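AvrRxo1-ORF2 (Xanthomonas oryzae pv. oryzicola, PDB 4Z8T) binds the type III effector AvrRxo1-ORF1, which has a polynucleotide kinase domain, and probably acts as its chaperone. Local coordinates at residues 26-31 with 70-75; 41-46 with 82-87. All coordinates share one frame; numbering follows the deposited sequence.

In the fold
The chain is all helical: a long helix 6-38 is followed by three shorter ones, 45-51, 63-77 and 84-94, folded against its C-terminal part. Contact 1 joins helix 6-38 to helix 63-77 near the centre of the chain; contact 2 joins the loop leading into helix 45-51 to the start of helix 84-94. Their centres lie about 13 Å apart; their segments alternate along the sequence, so the chain passes between the contacts three times. Helix 63-77 links them: Tyr74 OH probably bonds to Glu41 O, Tyr75 OH to Phe43 N, and Glu71 packs on Phe43. Contact 1 borders AvrRxo1-ORF1 and a second copy of this protein, whereas no other protein chain of the assembly touches contact 2.

Contact 1: 26-31 with 70-75; sequences SDLELA and YERMYY
Helix 63-77 crosses the long helix 6-38 here, and Leu28 of the latter reaches across to Arg72 and Tyr75. The segment axes pass 9.8 Å apart at their closest, with 59° between their directions, so the helices touch over a short patch, through Leu28 and Ala31. With CG anti to the backbone N (chi1 178°), the Leu28 branch points at helix 63-77, and its two methyls find different partners there. CD2 lies over one face of the Arg72 guanidinium, 3.8 Å from NH1, and CB is equally close to that nitrogen. The other methyl, CD1, meets CB of Tyr75 at 4.0 Å.

One turn on, the helices draw closer: Ala31 CB sits 3.4 Å from Tyr75 O and 4.1 Å from Tyr75 CB, a small side chain set against the backbone of the partner helix, where a wider pi-type turn spans residues 73-75. This is an apolar helix-helix packing within an all-helical fold, with a charged group laid along its margin. The Arg72 chain runs extended through chi2 and bends at chi3 (-68°), bringing the guanidinium beside helix 6-38, where NH2 donates to His24 O. Asp27 CB lies at the guanidinium edge, but OD1 of Asp27 forms a salt bridge with Arg19 of the second subunit, and Asp27 OD2 stays 5.3 Å from Arg72 NH2, a separation at which any attraction would be long-range and probably modest. Beyond Ala31, the Tyr75 ring continues along helix 6-38 onto Leu32 and Ala35.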
ATOM      1  N   SER B  26       5.757 -13.706   3.239  1.00 21.72           N
ATOM      2  CA  SER B  26       6.690 -12.914   2.448  1.00 23.38           C
ATOM      3  C   SER B  26       7.394 -11.811   3.240  1.00 22.92           C
ATOM      4  O   SER B  26       8.613 -11.620   3.095  1.00 23.03           O
ATOM      5  CB  SER B  26       5.979 -12.310   1.239  1.00 26.29           C
ATOM      6  OG  SER B  26       6.880 -11.478   0.545  1.00 27.46           O
ATOM      7  N   ASP B  27       6.640 -11.082   4.063  1.00 22.67           N
ATOM      8  CA  ASP B  27       7.230 -10.048   4.901  1.00 22.83           C
ATOM      9  C   ASP B  27       8.398 -10.603   5.711  1.00 21.20           C
ATOM     10  O   ASP B  27       9.432  -9.942   5.846  1.00 21.02           O
ATOM     11  CB  ASP B  27       6.199  -9.454   5.874  1.00 22.69           C
ATOM     12  CG  ASP B  27       5.188  -8.538   5.197  1.00 26.09           C
ATOM     13  OD1 ASP B  27       5.441  -8.061   4.070  1.00 24.61           O
ATOM     14  OD2 ASP B  27       4.128  -8.284   5.818  1.00 28.13           O
ATOM     15  N   LEU B  28       8.228 -11.811   6.243  1.00 20.65           N
ATOM     16  CA  LEU B  28       9.258 -12.418   7.090  1.00 22.17           C
ATOM     17  C   LEU B  28      10.419 -12.912   6.243  1.00 20.01           C
ATOM     18  O   LEU B  28      11.576 -12.670   6.582  1.00 22.37           O
ATOM     19  CB  LEU B  28       8.682 -13.550   7.947  1.00 22.84           C
ATOM     20  CG  LEU B  28       9.688 -14.299   8.833  1.00 26.97           C
ATOM     21  CD1 LEU B  28      10.414 -13.343   9.756  1.00 23.86           C
ATOM     22  CD2 LEU B  28       8.992 -15.391   9.643  1.00 27.99           C
ATOM     23  N   GLU B  29      10.114 -13.563   5.125  1.00 21.77           N
ATOM     24  CA  GLU B  29      11.163 -14.044   4.219  1.00 24.39           C
ATOM     25  C   GLU B  29      12.054 -12.902   3.741  1.00 24.02           C
ATOM     26  O   GLU B  29      13.286 -12.997   3.803  1.00 23.15           O
ATOM     27  CB  GLU B  29      10.554 -14.750   3.013  1.00 26.19           C
ATOM     28  CG  GLU B  29       9.839 -16.041   3.333  1.00 29.79           C
ATOM     29  CD  GLU B  29       8.976 -16.496   2.182  1.00 33.78           C
ATOM     30  OE1 GLU B  29       8.799 -15.706   1.220  1.00 34.88           O
ATOM     31  OE2 GLU B  29       8.463 -17.631   2.239  1.00 45.06           O
ATOM     32  N   LEU B  30      11.443 -11.818   3.269  1.00 19.60           N
ATOM     33  CA  LEU B  30      12.232 -10.678   2.801  1.00 19.59           C
ATOM     34  C   LEU B  30      13.032 -10.025   3.918  1.00 21.52           C
ATOM     35  O   LEU B  30      14.172  -9.616   3.716  1.00 22.51           O
ATOM     36  CB  LEU B  30      11.333  -9.642   2.117  1.00 20.50           C
ATOM     37  CG  LEU B  30      10.672 -10.133   0.835  1.00 20.24           C
ATOM     38  CD1 LEU B  30       9.662  -9.093   0.384  1.00 20.12           C
ATOM     39  CD2 LEU B  30      11.733 -10.356  -0.228  1.00 19.28           C
ATOM     40  N   ALA B  31      12.429  -9.929   5.100  1.00 21.01           N
ATOM     41  CA  ALA B  31      13.088  -9.311   6.233  1.00 21.09           C
ATOM     42  C   ALA B  31      14.328 -10.105   6.638  1.00 21.38           C
ATOM     43  O   ALA B  31      15.332  -9.513   7.025  1.00 22.66           O
ATOM     44  CB  ALA B  31      12.131  -9.186   7.397  1.00 20.95           C
ATOM     45  N   TYR B  70       7.511 -13.034  18.645  1.00 31.23           N
ATOM     46  CA  TYR B  70       8.671 -12.179  18.849  1.00 29.26           C
ATOM     47  C   TYR B  70       9.700 -12.247  17.736  1.00 25.82           C
ATOM     48  O   TYR B  70      10.343 -11.248  17.438  1.00 26.76           O
ATOM     49  CB  TYR B  70       9.308 -12.398  20.228  1.00 32.62           C
ATOM     50  CG  TYR B  70       8.414 -11.872  21.313  1.00 35.93           C
ATOM     51  CD1 TYR B  70       8.281 -10.504  21.522  1.00 36.82           C
ATOM     52  CD2 TYR B  70       7.668 -12.733  22.094  1.00 41.31           C
ATOM     53  CE1 TYR B  70       7.439 -10.012  22.495  1.00 39.71           C
ATOM     54  CE2 TYR B  70       6.830 -12.252  23.070  1.00 42.40           C
ATOM     55  CZ  TYR B  70       6.721 -10.894  23.264  1.00 44.58           C
ATOM     56  OH  TYR B  70       5.882 -10.424  24.235  1.00 50.04           O
ATOM     57  N   GLU B  71       9.852 -13.413  17.124  1.00 29.23           N
ATOM     58  CA  GLU B  71      10.769 -13.524  15.994  1.00 33.64           C
ATOM     59  C   GLU B  71      10.265 -12.628  14.872  1.00 29.20           C
ATOM     60  O   GLU B  71      11.020 -11.837  14.302  1.00 26.41           O
ATOM     61  CB  GLU B  71      10.896 -14.974  15.509  1.00 36.51           C
ATOM     62  CG  GLU B  71      11.144 -15.089  14.003  1.00 37.44           C
ATOM     63  CD  GLU B  71      12.098 -16.203  13.634  1.00 45.10           C
ATOM     64  OE1 GLU B  71      12.761 -16.752  14.545  1.00 47.76           O
ATOM     65  OE2 GLU B  71      12.195 -16.519  12.425  1.00 42.34           O
ATOM     66  N   ARG B  72       8.977 -12.742  14.572  1.00 29.08           N
ATOM     67  CA  ARG B  72       8.381 -11.942  13.508  1.00 27.24           C
ATOM     68  C   ARG B  72       8.442 -10.450  13.825  1.00 25.11           C
ATOM     69  O   ARG B  72       8.787  -9.643  12.967  1.00 25.11           O
ATOM     70  CB  ARG B  72       6.942 -12.388  13.248  1.00 27.51           C
ATOM     71  CG  ARG B  72       6.194 -11.500  12.288  1.00 30.23           C
ATOM     72  CD  ARG B  72       4.824 -12.064  11.966  1.00 31.59           C
ATOM     73  NE  ARG B  72       4.938 -13.293  11.195  1.00 38.62           N
ATOM     74  CZ  ARG B  72       5.198 -13.324   9.889  1.00 33.99           C
ATOM     75  NH1 ARG B  72       5.289 -14.488   9.269  1.00 36.01           N
ATOM     76  NH2 ARG B  72       5.366 -12.189   9.205  1.00 31.96           N
HETATM   77  N   MSE B  73       8.122 -10.075  15.058  1.00 23.63           N
HETATM   78  CA  MSE B  73       8.222  -8.669  15.442  1.00 20.56           C
HETATM   79  C   MSE B  73       9.647  -8.148  15.261  1.00 22.98           C
HETATM   80  O   MSE B  73       9.873  -7.084  14.699  1.00 19.55           O
HETATM   81  CB  MSE B  73       7.755  -8.464  16.889  1.00 21.62           C
HETATM   82  CG  MSE B  73       7.853  -7.034  17.343  1.00 21.67           C
HETATM   83 SE   MSE B  73       7.346  -6.904  19.224  1.00 30.62          SE
HETATM   84  CE  MSE B  73       5.574  -7.615  19.050  1.00 25.15           C
ATOM     85  N   TYR B  74      10.616  -8.935  15.713  1.00 22.86           N
ATOM     86  CA  TYR B  74      12.015  -8.554  15.640  1.00 24.08           C
ATOM     87  C   TYR B  74      12.442  -8.261  14.201  1.00 21.51           C
ATOM     88  O   TYR B  74      13.046  -7.226  13.917  1.00 22.58           O
ATOM     89  CB  TYR B  74      12.845  -9.700  16.223  1.00 23.02           C
ATOM     90  CG  TYR B  74      14.350  -9.520  16.203  1.00 27.97           C
ATOM     91  CD1 TYR B  74      14.963  -8.520  16.941  1.00 26.61           C
ATOM     92  CD2 TYR B  74      15.154 -10.377  15.465  1.00 29.97           C
ATOM     93  CE1 TYR B  74      16.340  -8.372  16.938  1.00 32.80           C
ATOM     94  CE2 TYR B  74      16.527 -10.238  15.459  1.00 31.42           C
ATOM     95  CZ  TYR B  74      17.112  -9.236  16.192  1.00 34.19           C
ATOM     96  OH  TYR B  74      18.478  -9.092  16.186  1.00 37.11           O
ATOM     97  N   TYR B  75      12.098  -9.167  13.296  1.00 25.13           N
ATOM     98  CA  TYR B  75      12.559  -9.062  11.917  1.00 23.15           C
ATOM     99  C   TYR B  75      11.705  -8.149  11.050  1.00 21.95           C
ATOM    100  O   TYR B  75      12.242  -7.399  10.245  1.00 21.40           O
ATOM    101  CB  TYR B  75      12.635 -10.435  11.263  1.00 23.23           C
ATOM    102  CG  TYR B  75      13.846 -11.229  11.704  1.00 23.48           C
ATOM    103  CD1 TYR B  75      15.127 -10.738  11.494  1.00 28.64           C
ATOM    104  CD2 TYR B  75      13.703 -12.461  12.319  1.00 30.65           C
ATOM    105  CE1 TYR B  75      16.243 -11.461  11.893  1.00 29.76           C
ATOM    106  CE2 TYR B  75      14.816 -13.198  12.723  1.00 30.14           C
ATOM    107  CZ  TYR B  75      16.078 -12.682  12.504  1.00 30.58           C
ATOM    108  OH  TYR B  75      17.194 -13.387  12.898  1.00 33.17           O
TER

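Contact 2: 41-46 with 82-87; sequences ERFDLE and MTLKEF
Glu41 and Leu84 cross at about a right angle, the carboxylate lying against the leucine branch while also gripping the backbone beneath it. Fully extended, with CG anti to the backbone N (chi1 180°), Glu41 brings OE1 to Leu84 N at 3.1 Å; the N-H meets the oxygen from well above the carboxylate plane, 67° out of it. A water donates to the same OE1 and accepts from Lys85 N, so the carboxylate serves two backbone N-H groups in the first turn of helix 84-94, one of them through water. Glu41 N donates to Met82 O at 2.7 Å, fastening the other end of the residue. Leu84 divides its methyls: CD2 meets Phe43 CD1 at 3.5 Å, the two side chains again crossing nearly at right angles, while CD1 lies 3.5 Å from Asp44 CB. Farther along, Phe43 CE1 approaches Phe87 CE2 at 4.2 Å. Asp44 and Thr83 are N-caps of their helices; Asp44 OD1 accepts from Glu47 N, and Thr83 OG1 accepts a weak bond from Glu86 N. Phe43 lies between three helices, touching Leu48 of helix 45-51, Leu84 and Phe87 of helix 84-94, and Asn67, Tyr70 and Tyr74 of helix 63-77.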
ATOM      1  N   GLU B  41      21.688  -9.345  14.406  1.00 37.88           N
ATOM      2  CA  GLU B  41      21.846 -10.493  15.295  1.00 38.18           C
ATOM      3  C   GLU B  41      20.748 -11.531  15.074  1.00 39.72           C
ATOM      4  O   GLU B  41      19.567 -11.190  14.945  1.00 37.92           O
ATOM      5  CB  GLU B  41      21.875 -10.039  16.761  1.00 39.22           C
ATOM      6  CG  GLU B  41      22.037 -11.162  17.772  1.00 42.07           C
ATOM      7  CD  GLU B  41      22.130 -10.651  19.200  1.00 44.36           C
ATOM      8  OE1 GLU B  41      22.197  -9.417  19.396  1.00 45.75           O
ATOM      9  OE2 GLU B  41      22.140 -11.488  20.130  1.00 50.24           O
ATOM     10  N   ARG B  42      21.143 -12.795  15.002  1.00 34.23           N
ATOM     11  CA  ARG B  42      20.201 -13.887  14.796  1.00 37.10           C
ATOM     12  C   ARG B  42      19.201 -13.971  15.946  1.00 41.26           C
ATOM     13  O   ARG B  42      19.590 -13.892  17.112  1.00 39.57           O
ATOM     14  CB  ARG B  42      20.952 -15.208  14.697  1.00 40.93           C
ATOM     15  CG  ARG B  42      20.051 -16.386  14.434  1.00 43.90           C
ATOM     16  CD  ARG B  42      20.153 -16.824  12.990  1.00 50.94           C
ATOM     17  NE  ARG B  42      21.513 -17.247  12.667  1.00 54.45           N
ATOM     18  CZ  ARG B  42      21.843 -17.956  11.592  1.00 57.02           C
ATOM     19  NH1 ARG B  42      20.910 -18.333  10.726  1.00 56.40           N
ATOM     20  NH2 ARG B  42      23.111 -18.293  11.386  1.00 56.38           N
ATOM     21  N   PHE B  43      17.918 -14.144  15.629  1.00 36.41           N
ATOM     22  CA  PHE B  43      16.916 -14.175  16.688  1.00 36.86           C
ATOM     23  C   PHE B  43      17.036 -15.413  17.571  1.00 40.64           C
ATOM     24  O   PHE B  43      17.019 -16.551  17.084  1.00 40.90           O
ATOM     25  CB  PHE B  43      15.490 -14.047  16.155  1.00 36.46           C
ATOM     26  CG  PHE B  43      14.462 -13.943  17.247  1.00 36.67           C
ATOM     27  CD1 PHE B  43      14.285 -12.750  17.934  1.00 34.20           C
ATOM     28  CD2 PHE B  43      13.701 -15.042  17.612  1.00 38.63           C
ATOM     29  CE1 PHE B  43      13.356 -12.653  18.956  1.00 36.71           C
ATOM     30  CE2 PHE B  43      12.770 -14.948  18.631  1.00 38.40           C
ATOM     31  CZ  PHE B  43      12.599 -13.754  19.300  1.00 35.48           C
ATOM     32  N   ASP B  44      17.122 -15.158  18.875  1.00 42.30           N
ATOM     33  CA  ASP B  44      17.358 -16.171  19.895  1.00 45.28           C
ATOM     34  C   ASP B  44      16.368 -15.909  21.029  1.00 43.90           C
ATOM     35  O   ASP B  44      16.611 -15.049  21.873  1.00 45.48           O
ATOM     36  CB  ASP B  44      18.806 -16.034  20.394  1.00 46.94           C
ATOM     37  CG  ASP B  44      19.184 -17.054  21.460  1.00 53.58           C
ATOM     38  OD1 ASP B  44      18.419 -17.262  22.429  1.00 54.27           O
ATOM     39  OD2 ASP B  44      20.287 -17.628  21.343  1.00 51.03           O
ATOM     40  N   LEU B  45      15.257 -16.644  21.042  1.00 42.38           N
ATOM     41  CA  LEU B  45      14.194 -16.419  22.028  1.00 47.33           C
ATOM     42  C   LEU B  45      14.689 -16.592  23.464  1.00 50.77           C
ATOM     43  O   LEU B  45      14.350 -15.804  24.349  1.00 51.88           O
ATOM     44  CB  LEU B  45      12.999 -17.345  21.766  1.00 46.36           C
ATOM     45  CG  LEU B  45      11.848 -17.225  22.771  1.00 48.06           C
ATOM     46  CD1 LEU B  45      11.253 -15.818  22.745  1.00 49.90           C
ATOM     47  CD2 LEU B  45      10.768 -18.278  22.535  1.00 48.11           C
ATOM     48  N   GLU B  46      15.502 -17.620  23.684  1.00 52.56           N
ATOM     49  CA  GLU B  46      16.017 -17.910  25.016  1.00 52.08           C
ATOM     50  C   GLU B  46      16.928 -16.803  25.544  1.00 51.89           C
ATOM     51  O   GLU B  46      16.822 -16.416  26.708  1.00 54.73           O
ATOM     52  CB  GLU B  46      16.724 -19.266  25.030  1.00 58.04           C
ATOM     53  CG  GLU B  46      15.826 -20.417  24.594  1.00 57.64           C
ATOM     54  CD  GLU B  46      16.513 -21.767  24.673  1.00 64.44           C
ATOM     55  OE1 GLU B  46      17.715 -21.809  25.020  1.00 63.70           O
ATOM     56  OE2 GLU B  46      15.848 -22.787  24.388  1.00 66.03           O
HETATM   57  N   MSE B  82      19.334  -3.959  15.496  1.00 41.42           N
HETATM   58  CA  MSE B  82      20.380  -4.910  15.117  1.00 42.48           C
HETATM   59  C   MSE B  82      20.624  -6.020  16.141  1.00 41.62           C
HETATM   60  O   MSE B  82      21.160  -7.085  15.805  1.00 41.32           O
HETATM   61  CB  MSE B  82      21.687  -4.163  14.842  1.00 44.66           C
HETATM   62  CG  MSE B  82      21.623  -3.206  13.670  1.00 43.33           C
HETATM   63 SE   MSE B  82      21.429  -4.157  11.988  1.00 51.32          SE
HETATM   64  CE  MSE B  82      19.661  -3.508  11.495  1.00 40.10           C
ATOM     65  N   THR B  83      20.216  -5.775  17.384  1.00 42.63           N
ATOM     66  CA  THR B  83      20.549  -6.663  18.494  1.00 41.59           C
ATOM     67  C   THR B  83      19.346  -7.025  19.364  1.00 42.59           C
ATOM     68  O   THR B  83      18.388  -6.257  19.457  1.00 41.20           O
ATOM     69  CB  THR B  83      21.629  -6.023  19.384  1.00 45.30           C
ATOM     70  OG1 THR B  83      21.201  -4.718  19.793  1.00 46.04           O
ATOM     71  CG2 THR B  83      22.933  -5.892  18.617  1.00 46.13           C
ATOM     72  N   LEU B  84      19.413  -8.191  20.005  1.00 41.82           N
ATOM     73  CA  LEU B  84      18.353  -8.645  20.901  1.00 42.32           C
ATOM     74  C   LEU B  84      18.308  -7.820  22.182  1.00 45.36           C
ATOM     75  O   LEU B  84      17.274  -7.753  22.851  1.00 43.20           O
ATOM     76  CB  LEU B  84      18.530 -10.123  21.241  1.00 44.85           C
ATOM     77  CG  LEU B  84      18.330 -11.129  20.108  1.00 44.24           C
ATOM     78  CD1 LEU B  84      18.643 -12.525  20.593  1.00 45.58           C
ATOM     79  CD2 LEU B  84      16.913 -11.081  19.592  1.00 40.09           C
ATOM     80  N   LYS B  85      19.432  -7.194  22.517  1.00 46.84           N
ATOM     81  CA  LYS B  85      19.521  -6.350  23.703  1.00 46.23           C
ATOM     82  C   LYS B  85      18.740  -5.068  23.459  1.00 46.67           C
ATOM     83  O   LYS B  85      18.113  -4.513  24.364  1.00 47.17           O
ATOM     84  CB  LYS B  85      20.987  -6.032  24.006  1.00 48.75           C
ATOM     85  CG  LYS B  85      21.237  -5.384  25.358  1.00 51.55           C
ATOM     86  CD  LYS B  85      21.422  -3.880  25.240  1.00 53.70           C
ATOM     87  CE  LYS B  85      22.154  -3.330  26.458  1.00 56.95           C
ATOM     88  NZ  LYS B  85      23.485  -3.982  26.626  1.00 60.73           N
ATOM     89  N   GLU B  86      18.785  -4.612  22.215  1.00 44.32           N
ATOM     90  CA  GLU B  86      18.048  -3.441  21.770  1.00 44.61           C
ATOM     91  C   GLU B  86      16.561  -3.770  21.782  1.00 40.61           C
ATOM     92  O   GLU B  86      15.743  -3.026  22.328  1.00 41.18           O
ATOM     93  CB  GLU B  86      18.490  -3.125  20.344  1.00 45.48           C
ATOM     94  CG  GLU B  86      18.266  -1.711  19.850  1.00 47.80           C
ATOM     95  CD  GLU B  86      19.077  -1.435  18.592  1.00 49.17           C
ATOM     96  OE1 GLU B  86      19.745  -2.372  18.095  1.00 48.25           O
ATOM     97  OE2 GLU B  86      19.061  -0.288  18.103  1.00 56.53           O
ATOM     98  N   PHE B  87      16.235  -4.903  21.169  1.00 36.55           N
ATOM     99  CA  PHE B  87      14.862  -5.373  21.045  1.00 37.43           C
ATOM    100  C   PHE B  87      14.239  -5.567  22.418  1.00 37.98           C
ATOM    101  O   PHE B  87      13.048  -5.330  22.604  1.00 36.03           O
ATOM    102  CB  PHE B  87      14.833  -6.681  20.254  1.00 35.52           C
ATOM    103  CG  PHE B  87      13.449  -7.167  19.924  1.00 29.60           C
ATOM    104  CD1 PHE B  87      12.577  -6.376  19.194  1.00 31.97           C
ATOM    105  CD2 PHE B  87      13.030  -8.420  20.323  1.00 29.50           C
ATOM    106  CE1 PHE B  87      11.313  -6.828  18.886  1.00 25.63           C
ATOM    107  CE2 PHE B  87      11.768  -8.880  20.017  1.00 32.44           C
ATOM    108  CZ  PHE B  87      10.905  -8.081  19.294  1.00 26.16           C
TER
HETATM  109  O   HOH W   1      22.349  -7.939  21.849  1.00 46.60           O